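Local coordinates for protein fatty acid synthase 1, isoform A (Drosophila melanogaster, PDB 6FN6) that probably makes long-chain saturated fatty acids from acetyl-CoA and malonyl-CoA with NADPH, this portion carrying the dehydratase, enoylreductase and ketoreductase steps of a multifunctional synthase, at residues 146-151 with 170-175; 150-155 with 162-167. One frame throughout, in Å; residues are numbered along the deposited sequence.

Contact 1 of 2, residues 146-151 with 170-175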
loop_
_atom_site.group_PDB
_atom_site.type_symbol
_atom_site.label_atom_id
_atom_site.label_comp_id
_atom_site.label_asym_id
_atom_site.label_seq_id
_atom_site.Cartn_x
_atom_site.Cartn_y
_atom_site.Cartn_z
ATOM N N GLY A 146 13.898 35.287 -9.679
ATOM C CA GLY A 146 14.221 36.403 -10.544
ATOM C C GLY A 146 13.401 36.384 -11.816
ATOM O O GLY A 146 12.759 35.383 -12.136
ATOM N N GLY A 147 13.416 37.497 -12.543
ATOM C CA GLY A 147 12.675 37.605 -13.785
ATOM C C GLY A 147 11.185 37.357 -13.631
ATOM O O GLY A 147 10.558 37.835 -12.686
ATOM N N ILE A 148 10.617 36.606 -14.568
ATOM C CA ILE A 148 9.173 36.400 -14.610
ATOM C C ILE A 148 8.702 35.505 -13.464
ATOM O O ILE A 148 7.506 35.417 -13.190
ATOM C CB ILE A 148 8.740 35.822 -15.970
ATOM C CG1 ILE A 148 9.390 34.455 -16.215
ATOM C CG2 ILE A 148 9.099 36.800 -17.087
ATOM C CD1 ILE A 148 8.866 33.739 -17.443
ATOM N N PHE A 149 9.638 34.841 -12.793
ATOM C CA PHE A 149 9.294 34.025 -11.632
ATOM C C PHE A 149 8.981 34.905 -10.426
ATOM O O PHE A 149 8.532 34.414 -9.391
ATOM C CB PHE A 149 10.423 33.047 -11.295
ATOM C CG PHE A 149 10.433 31.810 -12.151
ATOM C CD1 PHE A 149 9.728 30.682 -11.763
ATOM C CD2 PHE A 149 11.142 31.773 -13.338
ATOM C CE1 PHE A 149 9.730 29.541 -12.542
ATOM C CE2 PHE A 149 11.148 30.634 -14.122
ATOM C CZ PHE A 149 10.440 29.517 -13.724
ATOM N N ARG A 150 9.233 36.204 -10.555
ATOM C CA ARG A 150 8.798 37.160 -9.546
ATOM C C ARG A 150 7.393 37.638 -9.903
ATOM O O ARG A 150 7.162 38.830 -10.106
ATOM C CB ARG A 150 9.774 38.336 -9.448
ATOM C CG ARG A 150 10.992 38.050 -8.576
ATOM C CD ARG A 150 12.004 39.183 -8.629
ATOM N NE ARG A 150 11.490 40.425 -8.058
ATOM C CZ ARG A 150 11.789 40.883 -6.843
ATOM N NH1 ARG A 150 12.603 40.208 -6.038
ATOM N NH2 ARG A 150 11.268 42.028 -6.428
ATOM N N GLY A 151 6.456 36.695 -9.973
ATOM C CA GLY A 151 5.132 36.961 -10.505
ATOM C C GLY A 151 4.040 37.237 -9.489
ATOM O O GLY A 151 2.898 37.506 -9.865
ATOM N N TRP A 170 3.137 29.406 -18.707
ATOM C CA TRP A 170 2.476 28.532 -17.739
ATOM C C TRP A 170 3.414 28.063 -16.634
ATOM O O TRP A 170 2.992 27.908 -15.489
ATOM C CB TRP A 170 1.865 27.321 -18.449
ATOM C CG TRP A 170 0.684 27.666 -19.304
ATOM C CD1 TRP A 170 0.696 28.020 -20.622
ATOM C CD2 TRP A 170 -0.688 27.700 -18.892
ATOM N NE1 TRP A 170 -0.585 28.266 -21.056
ATOM C CE2 TRP A 170 -1.451 28.077 -20.014
ATOM C CE3 TRP A 170 -1.342 27.445 -17.685
ATOM C CZ2 TRP A 170 -2.838 28.205 -19.961
ATOM C CZ3 TRP A 170 -2.717 27.573 -17.637
ATOM C CH2 TRP A 170 -3.450 27.949 -18.767
ATOM N N ILE A 171 4.677 27.827 -16.972
ATOM C CA ILE A 171 5.640 27.359 -15.981
ATOM C C ILE A 171 5.791 28.391 -14.867
ATOM O O ILE A 171 5.630 28.071 -13.689
ATOM C CB ILE A 171 7.000 27.041 -16.632
ATOM C CG1 ILE A 171 6.848 25.871 -17.610
ATOM C CG2 ILE A 171 8.058 26.736 -15.559
ATOM C CD1 ILE A 171 8.087 25.580 -18.438
ATOM N N SER A 172 6.089 29.630 -15.235
ATOM C CA SER A 172 6.288 30.679 -14.243
ATOM C C SER A 172 5.008 30.896 -13.447
ATOM O O SER A 172 5.042 31.016 -12.221
ATOM C CB SER A 172 6.730 31.985 -14.906
ATOM O OG SER A 172 5.633 32.673 -15.482
ATOM N N PHE A 173 3.879 30.945 -14.147
ATOM C CA PHE A 173 2.608 31.230 -13.499
ATOM C C PHE A 173 2.250 30.169 -12.463
ATOM O O PHE A 173 1.909 30.495 -11.324
ATOM C CB PHE A 173 1.489 31.334 -14.532
ATOM C CG PHE A 173 0.129 31.477 -13.922
ATOM C CD1 PHE A 173 -0.321 32.710 -13.487
ATOM C CD2 PHE A 173 -0.695 30.375 -13.771
ATOM C CE1 PHE A 173 -1.570 32.844 -12.916
ATOM C CE2 PHE A 173 -1.946 30.505 -13.201
ATOM C CZ PHE A 173 -2.385 31.739 -12.773
ATOM N N MET A 174 2.324 28.901 -12.854
ATOM C CA MET A 174 1.993 27.819 -11.940
ATOM C C MET A 174 3.000 27.768 -10.793
ATOM O O MET A 174 2.652 27.388 -9.677
ATOM C CB MET A 174 1.939 26.478 -12.683
ATOM C CG MET A 174 0.665 26.301 -13.513
ATOM S SD MET A 174 0.304 24.596 -13.992
ATOM C CE MET A 174 1.627 24.266 -15.158
ATOM N N ASP A 175 4.242 28.158 -11.060
ATOM C CA ASP A 175 5.254 28.203 -10.007
ATOM C C ASP A 175 4.889 29.231 -8.938
ATOM O O ASP A 175 5.016 28.962 -7.748
ATOM C CB ASP A 175 6.632 28.528 -10.584
ATOM C CG ASP A 175 7.730 28.465 -9.535
ATOM O OD1 ASP A 175 7.787 27.469 -8.786
ATOM O OD2 ASP A 175 8.537 29.413 -9.455
#

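Contact 2 of 2, residues 150-155 with 162-167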
loop_
_atom_site.group_PDB
_atom_site.type_symbol
_atom_site.label_atom_id
_atom_site.label_comp_id
_atom_site.label_asym_id
_atom_site.label_seq_id
_atom_site.Cartn_x
_atom_site.Cartn_y
_atom_site.Cartn_z
ATOM N N ARG A 150 9.233 36.204 -10.555
ATOM C CA ARG A 150 8.798 37.160 -9.546
ATOM C C ARG A 150 7.393 37.638 -9.903
ATOM O O ARG A 150 7.162 38.830 -10.106
ATOM C CB ARG A 150 9.774 38.336 -9.448
ATOM C CG ARG A 150 10.992 38.050 -8.576
ATOM C CD ARG A 150 12.004 39.183 -8.629
ATOM N NE ARG A 150 11.490 40.425 -8.058
ATOM C CZ ARG A 150 11.789 40.883 -6.843
ATOM N NH1 ARG A 150 12.603 40.208 -6.038
ATOM N NH2 ARG A 150 11.268 42.028 -6.428
ATOM N N GLY A 151 6.456 36.695 -9.973
ATOM C CA GLY A 151 5.132 36.961 -10.505
ATOM C C GLY A 151 4.040 37.237 -9.489
ATOM O O GLY A 151 2.898 37.506 -9.865
ATOM N N ILE A 152 4.372 37.153 -8.206
ATOM C CA ILE A 152 3.425 37.531 -7.163
ATOM C C ILE A 152 3.395 39.051 -7.047
ATOM O O ILE A 152 4.292 39.657 -6.462
ATOM C CB ILE A 152 3.776 36.885 -5.813
ATOM C CG1 ILE A 152 3.759 35.359 -5.939
ATOM C CG2 ILE A 152 2.796 37.346 -4.738
ATOM C CD1 ILE A 152 4.256 34.620 -4.705
ATOM N N VAL A 153 2.359 39.657 -7.616
ATOM C CA VAL A 153 2.173 41.101 -7.540
ATOM C C VAL A 153 1.678 41.493 -6.152
ATOM O O VAL A 153 2.062 42.536 -5.622
ATOM C CB VAL A 153 1.198 41.613 -8.624
ATOM C CG1 VAL A 153 1.833 41.503 -10.005
ATOM C CG2 VAL A 153 -0.113 40.852 -8.582
ATOM N N ARG A 154 0.820 40.661 -5.570
ATOM C CA ARG A 154 0.161 41.005 -4.315
ATOM C C ARG A 154 -0.224 39.790 -3.469
ATOM O O ARG A 154 -0.517 38.715 -3.992
ATOM C CB ARG A 154 -1.088 41.833 -4.624
ATOM C CG ARG A 154 -1.788 42.431 -3.415
ATOM C CD ARG A 154 -2.729 43.566 -3.814
ATOM N NE ARG A 154 -2.020 44.671 -4.464
ATOM C CZ ARG A 154 -2.017 44.917 -5.773
ATOM N NH1 ARG A 154 -2.681 44.136 -6.619
ATOM N NH2 ARG A 154 -1.336 45.954 -6.240
ATOM N N SER A 155 -0.205 39.980 -2.154
ATOM C CA SER A 155 -0.648 38.966 -1.204
ATOM C C SER A 155 -1.055 39.616 0.110
ATOM O O SER A 155 -0.445 40.593 0.538
ATOM C CB SER A 155 0.452 37.937 -0.949
ATOM O OG SER A 155 0.133 37.126 0.171
ATOM N N GLY A 162 -4.521 36.696 -2.965
ATOM C CA GLY A 162 -3.483 37.487 -3.599
ATOM C C GLY A 162 -3.674 37.571 -5.098
ATOM O O GLY A 162 -4.744 37.240 -5.614
ATOM N N LYS A 163 -2.635 38.012 -5.800
ATOM C CA LYS A 163 -2.699 38.145 -7.250
ATOM C C LYS A 163 -1.396 37.711 -7.923
ATOM O O LYS A 163 -0.303 37.932 -7.398
ATOM C CB LYS A 163 -3.040 39.586 -7.630
ATOM C CG LYS A 163 -4.447 40.004 -7.227
ATOM C CD LYS A 163 -5.187 40.698 -8.359
ATOM C CE LYS A 163 -6.695 40.599 -8.172
ATOM N NZ LYS A 163 -7.130 41.108 -6.844
ATOM N N LEU A 164 -1.532 37.081 -9.086
ATOM C CA LEU A 164 -0.389 36.610 -9.862
ATOM C C LEU A 164 -0.448 37.193 -11.270
ATOM O O LEU A 164 -1.509 37.219 -11.889
ATOM C CB LEU A 164 -0.375 35.079 -9.924
ATOM C CG LEU A 164 -0.737 34.344 -8.629
ATOM C CD1 LEU A 164 -0.897 32.854 -8.877
ATOM C CD2 LEU A 164 0.313 34.600 -7.562
ATOM N N GLN A 165 0.688 37.655 -11.778
ATOM C CA GLN A 165 0.724 38.246 -13.112
ATOM C C GLN A 165 0.740 37.153 -14.175
ATOM O O GLN A 165 1.015 35.992 -13.878
ATOM C CB GLN A 165 1.942 39.163 -13.272
ATOM C CG GLN A 165 3.283 38.473 -13.108
ATOM C CD GLN A 165 4.446 39.446 -13.192
ATOM O OE1 GLN A 165 4.343 40.586 -12.746
ATOM N NE2 GLN A 165 5.555 39.001 -13.770
ATOM N N TRP A 166 0.419 37.533 -15.408
ATOM C CA TRP A 166 0.407 36.600 -16.527
ATOM C C TRP A 166 1.266 37.129 -17.668
ATOM O O TRP A 166 0.990 38.197 -18.217
ATOM C CB TRP A 166 -1.019 36.358 -17.021
ATOM C CG TRP A 166 -1.070 35.507 -18.250
ATOM C CD1 TRP A 166 -1.336 35.919 -19.523
ATOM C CD2 TRP A 166 -0.836 34.096 -18.325
ATOM N NE1 TRP A 166 -1.289 34.849 -20.384
ATOM C CE2 TRP A 166 -0.984 33.719 -19.673
ATOM C CE3 TRP A 166 -0.519 33.116 -17.381
ATOM C CZ2 TRP A 166 -0.826 32.403 -20.101
ATOM C CZ3 TRP A 166 -0.361 31.809 -17.810
ATOM C CH2 TRP A 166 -0.514 31.465 -19.155
ATOM N N VAL A 167 2.308 36.379 -18.017
ATOM C CA VAL A 167 3.213 36.774 -19.088
ATOM C C VAL A 167 3.269 35.693 -20.164
ATOM O O VAL A 167 4.321 35.448 -20.750
ATOM C CB VAL A 167 4.623 37.073 -18.541
ATOM C CG1 VAL A 167 4.585 38.270 -17.607
ATOM C CG2 VAL A 167 5.197 35.855 -17.823
#

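Contact 1 of 2, residues 146-151 with 170-175
Phe149 turns the edge of its ring to the carboxylate of Asp175, the predicted proton donor of the dehydratase, and no hydrogen bond joins the two segments. Asp175 CG lies in the ring plane and the carboxylate is twisted 72° from it, though Asp175 OD2 sits too near the ring in the model for that approach to be trusted. CG of Asp175 stands anti to the backbone N (chi1 -175°), which carries the group from helix 170-183 toward the ring. One face of the same ring rests on the helix backbone, with Ser172 CA 4.0 Å from Phe149 CE1. The far end, Phe149 CZ, meets the CG2 branch of Ile171 at 4.1 Å. Ile148, Phe149's neighbour in the 3-10 turn, reaches over with CD1 to lie 3.8 Å from Ser172 CB. Beyond the segments, Gln179 NE2 hydrogen-bonds to both Asp175 OD2 and Phe149 O, and the ring of Phe149 meets that of His24, the predicted proton acceptor. Replacing Phe149 by an alanine would probably open a gap against Ser172 CA and Ile171 CG2 and take the ring from beside Asp175. The chemistry implies that apolar contacts seat the loop on the helix, with Gln179 adding a polar link between them.

Contact 2 of 2, residues 150-155 with 162-167
Gly151 O takes the N-H of Gln165 at 2.9 Å, at one end of an antiparallel beta hairpin in the predicted C-terminal hotdog fold. The same oxygen also receives a CA-H contact from Leu164, its CA 3.4 Å from Gly151 O. A classic beta bulge follows: Val153 and Arg154 both face Lys163, so Lys163 O is shared by two weak hydrogen bonds. Val153 N lies 3.2 Å from Lys163 O but at a bent N-H...O angle of 132°; Arg154 N is straighter yet farther, 3.5 Å from Lys163 O. The return bond is firmer, Lys163 N lying 2.9 Å from Arg154 O. Ile152 N turns outside the pair to Tyr135 OH, Ile152 O is weakly hydrogen-bonded to Thr131 OG1, and Arg154 NE forms a salt bridge with Glu128. Ser155 has a backbone hydrogen bond with Leu129; on the other flank, Gly162 and Leu164 make backbone hydrogen bonds to Val225 and Leu223 of the neighbouring chain segment. The hairpin's two chains come close at Gly162, its CA 4.0 Å from Ser155 CA. On the face turned to helix 170-183, Ile152 and Leu164 lie side by side, Ile152 CG1 touching Leu164 CD2 at 3.9 Å.

How the contacts relate
Both contacts lie in the predicted C-terminal hotdog region, their centres about 9 Å apart, and they share Arg150 and Gly151. Along the chain, the loop 146-151 runs into strand 152-155, the hairpin returns on strand 161-164, and helix 170-183 follows. That helix is the common support: contact 1 sets the loop against its first turns, while Ile152, Ser155 and Leu164 of contact 2 touch it farther along, at Gln179, Phe180 and Met177. Phe173 joins the two directly, its CE1 3.9 Å from Leu164 CB and its ring edge-to-face with Trp166. The sheet strands thus back the helix that presents Asp175 to His24 of the predicted N-terminal hotdog region.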